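Local coordinates for protein beta-n-acetylhexosaminidase (Streptococcus pneumoniae, PDB 4AZI) that hydrolyses terminal beta-linked N-acetylhexosamine residues from glycans, as a family 20 glycoside hydrolase catalytic module of the pneumococcal exo-beta-D-N-acetylglucosaminidase StrH, at residues A[245-250]-A[270-275]; A[274-279]-A[308-313]; A[7-12]-A[319-324]. The protein carries 2 engineered substitutions. All coordinates share one frame; numbering follows the deposited sequence.

Interaction 1 (A[245-250]-A[270-275]); sequences VLISYW and YKFLNT. With OAN (O-(2-acetamido-2-deoxy D-glucopyranosylidene) amino-N-phenylcarbamate), chain C.
Ile247 lays its outer methyl over one face of the Tyr270 ring, CD1 sitting 4.2 Å from the ring centroid in a CH-pi contact, while Ile247 CB packs against Phe272 CD1. With CG1 anti to the carbonyl carbon (chi1 -54°), the longer branch of Ile247 is carried to Tyr270. Farther along the same face, Tyr249 runs beside Phe272, its CB 3.9 Å from Phe272 CD1, the two ring planes almost perpendicular. Helix 262-267 closes over these aromatics through Leu265. Beneath them, strands 246-249 and 271-274 run parallel as the sixth and seventh strands of the TIM barrel, joined by a beta-alpha-beta crossover. Ile247 is gripped through both backbone polar groups, its N donating to Lys271 O at 3.0 Å and its O accepting from Leu273 N. On the face with Leu246 and Leu273, Ser248 OG donates to Thr275 OG1 at 2.8 Å; Thr275 OG1 in turn donates to Leu273 O, which Tyr249 N reaches from the opposite side of the carbonyl plane. The contact is looser beside Lys271, where a water bridges Val245 O and Lys271 N and the exposed Lys271 chain leads away. At the other end the Trp250 indole, its NE1 bonded to Asp229, lines the inhibitor pocket: the acetamido methyl CAH lies over one ring face, 3.7 Å from Trp250 NE1.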
loop_
_atom_site.group_PDB
_atom_site.type_symbol
_atom_site.label_atom_id
_atom_site.label_comp_id
_atom_site.label_asym_id
_atom_site.label_seq_id
_atom_site.Cartn_x
_atom_site.Cartn_y
_atom_site.Cartn_z
ATOM N N VAL A 245 -10.237 -1.299 11.494
ATOM C CA VAL A 245 -9.136 -1.474 10.533
ATOM C C VAL A 245 -9.647 -1.962 9.173
ATOM O O VAL A 245 -10.412 -2.909 9.114
ATOM C CB VAL A 245 -8.060 -2.443 11.086
ATOM C CG1 VAL A 245 -6.986 -2.735 10.036
ATOM C CG2 VAL A 245 -7.438 -1.879 12.373
ATOM N N LEU A 246 -9.226 -1.300 8.092
ATOM C CA LEU A 246 -9.442 -1.801 6.738
ATOM C C LEU A 246 -8.448 -2.934 6.483
ATOM O O LEU A 246 -7.252 -2.736 6.601
ATOM C CB LEU A 246 -9.263 -0.685 5.710
ATOM C CG LEU A 246 -9.378 -1.072 4.229
ATOM C CD1 LEU A 246 -10.788 -1.532 3.850
ATOM C CD2 LEU A 246 -8.933 0.079 3.349
ATOM N N ILE A 247 -8.938 -4.129 6.162
ATOM C CA ILE A 247 -8.055 -5.296 6.084
ATOM C C ILE A 247 -7.558 -5.506 4.641
ATOM O O ILE A 247 -8.343 -5.747 3.715
ATOM C CB ILE A 247 -8.742 -6.577 6.614
ATOM C CG1 ILE A 247 -9.310 -6.405 8.054
ATOM C CG2 ILE A 247 -7.836 -7.785 6.488
ATOM C CD1 ILE A 247 -8.292 -6.425 9.178
ATOM N N SER A 248 -6.255 -5.412 4.447
ATOM C CA SER A 248 -5.691 -5.734 3.145
ATOM C C SER A 248 -5.538 -7.254 3.081
ATOM O O SER A 248 -4.567 -7.802 3.596
ATOM C CB SER A 248 -4.371 -4.995 2.931
ATOM O OG SER A 248 -3.751 -5.398 1.729
ATOM N N TYR A 249 -6.526 -7.928 2.487
ATOM C CA TYR A 249 -6.575 -9.398 2.490
ATOM C C TYR A 249 -5.912 -9.993 1.263
ATOM O O TYR A 249 -6.380 -9.806 0.139
ATOM C CB TYR A 249 -8.016 -9.946 2.632
ATOM C CG TYR A 249 -8.020 -11.371 3.160
ATOM C CD1 TYR A 249 -7.697 -12.451 2.325
ATOM C CD2 TYR A 249 -8.302 -11.640 4.500
ATOM C CE1 TYR A 249 -7.669 -13.755 2.810
ATOM C CE2 TYR A 249 -8.270 -12.940 4.991
ATOM C CZ TYR A 249 -7.944 -13.993 4.139
ATOM O OH TYR A 249 -7.917 -15.289 4.615
ATOM N N TRP A 250 -4.828 -10.733 1.485
ATOM C CA TRP A 250 -4.032 -11.255 0.383
ATOM C C TRP A 250 -4.019 -12.767 0.288
ATOM O O TRP A 250 -3.843 -13.306 -0.793
ATOM C CB TRP A 250 -2.618 -10.694 0.450
ATOM C CG TRP A 250 -1.856 -11.210 1.629
ATOM C CD1 TRP A 250 -1.911 -10.753 2.943
ATOM C CD2 TRP A 250 -0.933 -12.337 1.652
ATOM N NE1 TRP A 250 -1.093 -11.494 3.748
ATOM C CE2 TRP A 250 -0.476 -12.463 3.039
ATOM C CE3 TRP A 250 -0.450 -13.218 0.700
ATOM C CZ2 TRP A 250 0.430 -13.432 3.427
ATOM C CZ3 TRP A 250 0.462 -14.197 1.102
ATOM C CH2 TRP A 250 0.888 -14.304 2.436
ATOM N N TYR A 270 -15.427 -6.778 9.723
ATOM C CA TYR A 270 -14.342 -6.151 8.953
ATOM C C TYR A 270 -14.702 -5.850 7.501
ATOM O O TYR A 270 -15.527 -6.539 6.905
ATOM C CB TYR A 270 -13.077 -7.002 9.006
ATOM C CG TYR A 270 -12.351 -6.925 10.324
ATOM C CD1 TYR A 270 -11.740 -5.746 10.721
ATOM C CD2 TYR A 270 -12.276 -8.027 11.176
ATOM C CE1 TYR A 270 -11.058 -5.656 11.913
ATOM C CE2 TYR A 270 -11.602 -7.945 12.388
ATOM C CZ TYR A 270 -10.992 -6.747 12.745
ATOM O OH TYR A 270 -10.315 -6.618 13.929
ATOM N N LYS A 271 -14.082 -4.807 6.949
ATOM C CA LYS A 271 -14.187 -4.494 5.525
ATOM C C LYS A 271 -12.845 -4.756 4.858
ATOM O O LYS A 271 -11.808 -4.630 5.500
ATOM C CB LYS A 271 -14.594 -3.039 5.328
ATOM C CG LYS A 271 -16.000 -2.741 5.819
ATOM C CD LYS A 271 -16.054 -1.432 6.577
ATOM C CE LYS A 271 -16.294 -0.248 5.650
ATOM N NZ LYS A 271 -17.717 -0.114 5.223
ATOM N N PHE A 272 -12.874 -5.115 3.576
ATOM C CA PHE A 272 -11.685 -5.617 2.896
ATOM C C PHE A 272 -11.247 -4.732 1.753
ATOM O O PHE A 272 -12.082 -4.215 1.022
ATOM C CB PHE A 272 -11.937 -7.034 2.332
ATOM C CG PHE A 272 -12.278 -8.062 3.376
ATOM C CD1 PHE A 272 -11.310 -8.526 4.259
ATOM C CD2 PHE A 272 -13.562 -8.587 3.459
ATOM C CE1 PHE A 272 -11.609 -9.481 5.210
ATOM C CE2 PHE A 272 -13.870 -9.543 4.411
ATOM C CZ PHE A 272 -12.890 -9.992 5.289
ATOM N N LEU A 273 -9.936 -4.570 1.609
ATOM C CA LEU A 273 -9.342 -4.163 0.348
ATOM C C LEU A 273 -8.772 -5.446 -0.265
ATOM O O LEU A 273 -7.838 -6.038 0.295
ATOM C CB LEU A 273 -8.250 -3.106 0.545
ATOM C CG LEU A 273 -7.497 -2.669 -0.738
ATOM C CD1 LEU A 273 -8.441 -2.068 -1.778
ATOM C CD2 LEU A 273 -6.355 -1.708 -0.431
ATOM N N ASN A 274 -9.380 -5.891 -1.373
ATOM C CA ASN A 274 -9.041 -7.178 -2.011
ATOM C C ASN A 274 -7.654 -7.141 -2.655
ATOM O O ASN A 274 -7.486 -6.665 -3.772
ATOM C CB ASN A 274 -10.121 -7.580 -3.030
ATOM C CG ASN A 274 -9.872 -8.944 -3.675
ATOM O OD1 ASN A 274 -9.000 -9.711 -3.255
ATOM N ND2 ASN A 274 -10.653 -9.249 -4.705
ATOM N N THR A 275 -6.678 -7.667 -1.925
ATOM C CA THR A 275 -5.273 -7.576 -2.274
ATOM C C THR A 275 -4.763 -8.964 -2.647
ATOM O O THR A 275 -3.738 -9.431 -2.144
ATOM C CB THR A 275 -4.498 -6.996 -1.079
ATOM O OG1 THR A 275 -5.142 -5.782 -0.666
ATOM C CG2 THR A 275 -3.040 -6.695 -1.425
HETATM C CAH OAN C . 1.543 -9.093 2.779
HETATM C CAG OAN C . 2.555 -9.736 1.819
HETATM O OAN OAN C . 2.244 -9.965 0.659
HETATM N NAI OAN C . 3.747 -10.021 2.349
HETATM C CAB OAN C . 4.875 -10.628 1.613
HETATM C CAC OAN C . 5.644 -9.539 0.862
HETATM O OAJ OAN C . 6.561 -8.901 1.760
HETATM C CAD OAN C . 6.403 -10.117 -0.324
HETATM O OAK OAN C . 7.105 -9.049 -0.943
HETATM C CAE OAN C . 5.403 -10.725 -1.320
HETATM C CAF OAN C . 6.041 -11.390 -2.543
HETATM O OAM OAN C . 6.805 -12.533 -2.148
HETATM O OAL OAN C . 4.512 -11.692 -0.703
HETATM C CAA OAN C . 4.415 -11.752 0.660
HETATM N NAY OAN C . 3.879 -12.842 1.166
HETATM O OAQ OAN C . 3.499 -13.796 0.268
HETATM C CAP OAN C . 3.586 -15.077 0.733
HETATM O OAR OAN C . 3.200 -16.010 0.027
HETATM N NAO OAN C . 4.106 -15.239 1.960
HETATM C CAS OAN C . 4.235 -16.410 2.604
HETATM C CAT OAN C . 3.731 -16.501 3.901
HETATM C CAU OAN C . 3.839 -17.691 4.621
HETATM C CAV OAN C . 4.452 -18.801 4.042
HETATM C CAW OAN C . 4.964 -18.718 2.739
HETATM C CAX OAN C . 4.859 -17.524 2.020
HETATM O O HOH W 1 -13.003 -2.627 8.578
HETATM O O HOH W 2 -7.882 -11.526 -1.320
#

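Interaction 2 (A[274-279]-A[308-313]); sequences NTNGDW and QLASTK
Asn274 and Asn276 converge with their amide nitrogens on one backbone oxygen, Gln308 O, joining the seventh strand of the TIM barrel to the loop that leads into the eighth. Both side chains leave the backbone with CG anti to N, chi1 -177° in Asn274 and -152° in Asn276, which swings the two carboxamides toward the loop. Asn276 ND2 donates to Gln308 O at 3.0 Å, the acceptor lying slightly out of the Asn276 amide plane; the bond from Asn274 ND2 is weak, and this nitrogen also has a weak bond to Phe306 O. The two amide oxygens have different partners. Asn274 OD1 accepts a hydrogen bond from a water, which in turn accepts from Ala310 N, whereas Asn276 OD1 turns back on its own chain and accepts from Asp278 N at 3.0 Å, closing an Asx turn. Apolar atoms fill in beside the amides: Leu309 CD2 approaches Asn274 CB, and Ala310 CB lies 3.7 Å from Asn276 OD1. From Leu309 to Thr312 the loop reverses in a type II beta turn, with Thr312 N bonded to Leu309 O. Gln308 OE1 accepts from Tyr314 N. A second water accepts from Asn276 ND2 and Gln308 NE2 and donates to Asp278 OD2, 2.9 Å away.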
loop_
_atom_site.group_PDB
_atom_site.type_symbol
_atom_site.label_atom_id
_atom_site.label_comp_id
_atom_site.label_asym_id
_atom_site.label_seq_id
_atom_site.Cartn_x
_atom_site.Cartn_y
_atom_site.Cartn_z
ATOM N N ASN A 274 -9.380 -5.891 -1.373
ATOM C CA ASN A 274 -9.041 -7.178 -2.011
ATOM C C ASN A 274 -7.654 -7.141 -2.655
ATOM O O ASN A 274 -7.486 -6.665 -3.772
ATOM C CB ASN A 274 -10.121 -7.580 -3.030
ATOM C CG ASN A 274 -9.872 -8.944 -3.675
ATOM O OD1 ASN A 274 -9.000 -9.711 -3.255
ATOM N ND2 ASN A 274 -10.653 -9.249 -4.705
ATOM N N THR A 275 -6.678 -7.667 -1.925
ATOM C CA THR A 275 -5.273 -7.576 -2.274
ATOM C C THR A 275 -4.763 -8.964 -2.647
ATOM O O THR A 275 -3.738 -9.431 -2.144
ATOM C CB THR A 275 -4.498 -6.996 -1.079
ATOM O OG1 THR A 275 -5.142 -5.782 -0.666
ATOM C CG2 THR A 275 -3.040 -6.695 -1.425
ATOM N N ASN A 276 -5.496 -9.619 -3.547
ATOM C CA ASN A 276 -5.288 -11.038 -3.829
ATOM C C ASN A 276 -3.870 -11.359 -4.232
ATOM O O ASN A 276 -3.341 -10.744 -5.149
ATOM C CB ASN A 276 -6.241 -11.497 -4.925
ATOM C CG ASN A 276 -6.581 -12.957 -4.812
ATOM O OD1 ASN A 276 -5.713 -13.789 -4.574
ATOM N ND2 ASN A 276 -7.860 -13.277 -4.962
ATOM N N GLY A 277 -3.255 -12.309 -3.528
ATOM C CA GLY A 277 -1.940 -12.843 -3.893
ATOM C C GLY A 277 -1.868 -13.305 -5.345
ATOM O O GLY A 277 -0.791 -13.361 -5.943
ATOM N N ASP A 278 -3.024 -13.611 -5.923
ATOM C CA ASP A 278 -3.118 -13.987 -7.338
ATOM C C ASP A 278 -2.519 -12.919 -8.254
ATOM O O ASP A 278 -2.016 -13.225 -9.332
ATOM C CB ASP A 278 -4.588 -14.229 -7.716
ATOM C CG ASP A 278 -5.120 -15.565 -7.217
ATOM O OD1 ASP A 278 -4.336 -16.351 -6.633
ATOM O OD2 ASP A 278 -6.328 -15.828 -7.408
ATOM N N TRP A 279 -2.585 -11.662 -7.819
ATOM C CA TRP A 279 -2.099 -10.534 -8.619
ATOM C C TRP A 279 -0.705 -10.036 -8.258
ATOM O O TRP A 279 -0.298 -8.960 -8.705
ATOM C CB TRP A 279 -3.124 -9.387 -8.594
ATOM C CG TRP A 279 -4.528 -9.814 -8.986
ATOM C CD1 TRP A 279 -4.899 -10.639 -10.041
ATOM C CD2 TRP A 279 -5.795 -9.434 -8.340
ATOM N NE1 TRP A 279 -6.264 -10.806 -10.078
ATOM C CE2 TRP A 279 -6.860 -10.109 -9.092
ATOM C CE3 TRP A 279 -6.140 -8.645 -7.244
ATOM C CZ2 TRP A 279 -8.205 -9.979 -8.747
ATOM C CZ3 TRP A 279 -7.496 -8.525 -6.904
ATOM C CH2 TRP A 279 -8.503 -9.169 -7.646
ATOM N N GLN A 308 -13.094 -11.235 -6.043
ATOM C CA GLN A 308 -12.819 -12.509 -5.370
ATOM C C GLN A 308 -11.728 -12.416 -4.303
ATOM O O GLN A 308 -10.578 -12.161 -4.611
ATOM C CB GLN A 308 -12.505 -13.607 -6.379
ATOM C CG GLN A 308 -12.200 -14.942 -5.737
ATOM C CD GLN A 308 -12.261 -16.078 -6.729
ATOM O OE1 GLN A 308 -13.321 -16.379 -7.280
ATOM N NE2 GLN A 308 -11.120 -16.727 -6.953
ATOM N N LEU A 309 -12.097 -12.623 -3.042
ATOM C CA LEU A 309 -11.105 -12.653 -1.969
ATOM C C LEU A 309 -10.362 -13.986 -2.006
ATOM O O LEU A 309 -10.940 -15.010 -2.382
ATOM C CB LEU A 309 -11.756 -12.407 -0.604
ATOM C CG LEU A 309 -12.254 -10.971 -0.385
ATOM C CD1 LEU A 309 -13.392 -10.931 0.612
ATOM C CD2 LEU A 309 -11.127 -10.053 0.058
ATOM N N ALA A 310 -9.080 -13.961 -1.648
ATOM C CA ALA A 310 -8.250 -15.172 -1.647
ATOM C C ALA A 310 -8.866 -16.248 -0.764
ATOM O O ALA A 310 -9.400 -15.940 0.294
ATOM C CB ALA A 310 -6.837 -14.846 -1.183
ATOM N N SER A 311 -8.764 -17.504 -1.210
ATOM C CA SER A 311 -9.378 -18.678 -0.549
ATOM C C SER A 311 -10.904 -18.791 -0.691
ATOM O O SER A 311 -11.535 -19.639 -0.045
ATOM C CB SER A 311 -8.959 -18.796 0.933
ATOM O OG SER A 311 -9.711 -17.931 1.776
ATOM N N THR A 312 -11.501 -17.943 -1.531
ATOM C CA THR A 312 -12.943 -18.001 -1.778
ATOM C C THR A 312 -13.261 -18.072 -3.263
ATOM O O THR A 312 -12.483 -17.609 -4.109
ATOM C CB THR A 312 -13.717 -16.795 -1.182
ATOM O OG1 THR A 312 -13.352 -15.593 -1.878
ATOM C CG2 THR A 312 -13.458 -16.642 0.314
ATOM N N LYS A 313 -14.422 -18.648 -3.565
ATOM C CA LYS A 313 -14.905 -18.783 -4.933
ATOM C C LYS A 313 -16.065 -17.807 -5.157
ATOM O O LYS A 313 -17.156 -17.979 -4.595
ATOM C CB LYS A 313 -15.335 -20.230 -5.195
ATOM C CG LYS A 313 -15.859 -20.516 -6.592
ATOM C CD LYS A 313 -16.200 -21.996 -6.739
ATOM C CE LYS A 313 -16.858 -22.302 -8.075
ATOM N NZ LYS A 313 -15.989 -21.859 -9.199
HETATM O O HOH W 2 -7.882 -11.526 -1.320
HETATM O O HOH W 3 -8.463 -16.193 -5.507
#

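Interaction 3 (A[7-12]-A[319-324])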
loop_
_atom_site.group_PDB
_atom_site.type_symbol
_atom_site.label_atom_id
_atom_site.label_comp_id
_atom_site.label_asym_id
_atom_site.label_seq_id
_atom_site.Cartn_x
_atom_site.Cartn_y
_atom_site.Cartn_z
ATOM N N LEU A 7 -17.649 2.177 -10.029
ATOM C CA LEU A 7 -16.662 3.235 -10.228
ATOM C C LEU A 7 -16.194 3.839 -8.916
ATOM O O LEU A 7 -15.102 4.421 -8.851
ATOM C CB LEU A 7 -17.197 4.333 -11.153
ATOM C CG LEU A 7 -17.179 4.058 -12.660
ATOM C CD1 LEU A 7 -17.918 5.164 -13.393
ATOM C CD2 LEU A 7 -15.760 3.918 -13.207
ATOM N N ALA A 8 -17.016 3.699 -7.874
ATOM C CA ALA A 8 -16.666 4.226 -6.561
ATOM C C ALA A 8 -15.739 3.289 -5.772
ATOM O O ALA A 8 -15.152 3.696 -4.774
ATOM C CB ALA A 8 -17.915 4.561 -5.755
ATOM N N LYS A 9 -15.606 2.040 -6.216
ATOM C CA LYS A 9 -14.656 1.127 -5.578
ATOM C C LYS A 9 -13.215 1.583 -5.809
ATOM O O LYS A 9 -12.910 2.213 -6.837
ATOM C CB LYS A 9 -14.853 -0.304 -6.074
ATOM C CG LYS A 9 -16.064 -0.984 -5.460
ATOM C CD LYS A 9 -15.931 -2.493 -5.471
ATOM C CE LYS A 9 -16.920 -3.116 -4.501
ATOM N NZ LYS A 9 -16.698 -4.573 -4.342
ATOM N N ASN A 10 -12.340 1.280 -4.851
ATOM C CA ASN A 10 -10.912 1.563 -4.994
ATOM C C ASN A 10 -10.253 0.634 -6.010
ATOM O O ASN A 10 -10.478 -0.572 -5.972
ATOM C CB ASN A 10 -10.195 1.427 -3.643
ATOM C CG ASN A 10 -10.562 2.526 -2.675
ATOM O OD1 ASN A 10 -11.466 2.367 -1.855
ATOM N ND2 ASN A 10 -9.847 3.652 -2.752
ATOM N N LYS A 11 -9.462 1.202 -6.923
ATOM C CA LYS A 11 -8.602 0.420 -7.823
ATOM C C LYS A 11 -7.163 0.835 -7.568
ATOM O O LYS A 11 -6.756 1.969 -7.866
ATOM C CB LYS A 11 -8.958 0.632 -9.298
ATOM C CG LYS A 11 -10.211 -0.101 -9.777
ATOM C CD LYS A 11 -11.511 0.590 -9.383
ATOM C CE LYS A 11 -11.498 2.063 -9.759
ATOM N NZ LYS A 11 -12.855 2.664 -9.632
ATOM N N VAL A 12 -6.394 -0.081 -6.999
ATOM C CA VAL A 12 -5.112 0.286 -6.412
ATOM C C VAL A 12 -3.953 -0.488 -7.044
ATOM O O VAL A 12 -4.057 -1.690 -7.291
ATOM C CB VAL A 12 -5.128 0.093 -4.875
ATOM C CG1 VAL A 12 -3.893 0.712 -4.232
ATOM C CG2 VAL A 12 -6.375 0.724 -4.268
ATOM N N LEU A 319 -18.425 -11.295 -0.449
ATOM C CA LEU A 319 -18.142 -10.498 0.731
ATOM C C LEU A 319 -17.820 -9.054 0.349
ATOM O O LEU A 319 -17.107 -8.821 -0.631
ATOM C CB LEU A 319 -16.977 -11.117 1.518
ATOM C CG LEU A 319 -17.174 -12.530 2.089
ATOM C CD1 LEU A 319 -15.856 -13.144 2.538
ATOM C CD2 LEU A 319 -18.163 -12.515 3.249
ATOM N N PRO A 320 -18.340 -8.081 1.117
ATOM C CA PRO A 320 -18.094 -6.666 0.829
ATOM C C PRO A 320 -16.618 -6.297 0.804
ATOM O O PRO A 320 -15.873 -6.555 1.753
ATOM C CB PRO A 320 -18.823 -5.943 1.969
ATOM C CG PRO A 320 -19.945 -6.869 2.307
ATOM C CD PRO A 320 -19.357 -8.247 2.178
ATOM N N THR A 321 -16.203 -5.728 -0.315
ATOM C CA THR A 321 -14.865 -5.189 -0.458
ATOM C C THR A 321 -15.053 -3.719 -0.781
ATOM O O THR A 321 -16.114 -3.335 -1.279
ATOM C CB THR A 321 -14.083 -5.898 -1.576
ATOM O OG1 THR A 321 -14.683 -5.618 -2.853
ATOM C CG2 THR A 321 -14.087 -7.387 -1.344
ATOM N N VAL A 322 -14.068 -2.895 -0.445
ATOM C CA VAL A 322 -14.105 -1.475 -0.837
ATOM C C VAL A 322 -13.433 -1.286 -2.205
ATOM O O VAL A 322 -13.469 -0.197 -2.785
ATOM C CB VAL A 322 -13.458 -0.548 0.223
ATOM C CG1 VAL A 322 -14.155 -0.687 1.571
ATOM C CG2 VAL A 322 -11.955 -0.807 0.344
ATOM N N GLY A 323 -12.830 -2.362 -2.710
ATOM C CA GLY A 323 -12.094 -2.344 -3.969
ATOM C C GLY A 323 -10.977 -3.373 -3.983
ATOM O O GLY A 323 -10.948 -4.270 -3.148
ATOM N N SER A 324 -10.038 -3.215 -4.914
ATOM C CA SER A 324 -8.998 -4.203 -5.133
ATOM C C SER A 324 -7.642 -3.571 -5.398
ATOM O O SER A 324 -7.551 -2.451 -5.919
ATOM C CB SER A 324 -9.372 -5.121 -6.304
ATOM O OG SER A 324 -10.425 -5.994 -5.948
HETATM O O HOH W 4 -14.638 2.358 -2.201
#
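Thr321 meets the end of Lys9 where the first and eighth strands of the TIM barrel come together, the parallel pairing that closes the cylinder. Extended beyond CG, the Lys9 chain runs across toward Thr321 and places NZ 2.7 Å from Thr321 OG1, to which it donates; a longer bond to Thr321 O is weak. Asn307 OD1 gives this ammonium a further acceptor. At Val322 the chain turns a corner, and Val322 O accepts from Asn10 N on a lone pair at 2.8 Å. A water lies within reach of both Ala8 O and Val322 O. The side chains of Asn10 and Val322 run side by side in the same direction, OD1 of Asn10 3.9 Å from CG2 of Val322, while Asn10 ND2 is held by Asp41 on the neighbouring second strand. Gly323 comes next, in a backbone conformation (phi 151°, psi -163°) that calls for glycine. The CA atoms of Asn10 and Gly323 are 4.2 Å apart, and Gly323 CA lies 3.1 Å from Asn10 O. The hydroxyl of Ser324 is bonded to Phe306 O. Ser324 uses both backbone polar groups toward the first strand: its N donates to Asn10 O, and its carbonyl oxygen accepts from Val12 N at 2.8 Å, nearly in line with the C=O bond.

From the N terminus, strand 10-16 is separated by more than 300 residues from its partner at 319-324, so interaction 3 closes the longest loop and, with it, the barrel. Interactions 1 and 2 both fall within that span. Interaction 1 closes the short crossover through helix 262-267; interaction 2 begins where it ends, sharing Asn274 and Thr275, and closes the next excursion, through helix 294-303. The two loops thus follow one another without crossing. Strand 271-282 connects all three: Trp250 O meets Gly277 N at 3.0 Å between interactions 1 and 2, while Phe272 O and Asn274 N probably hydrogen-bond to Val322 N and Gly323 O, respectively, of the last strand.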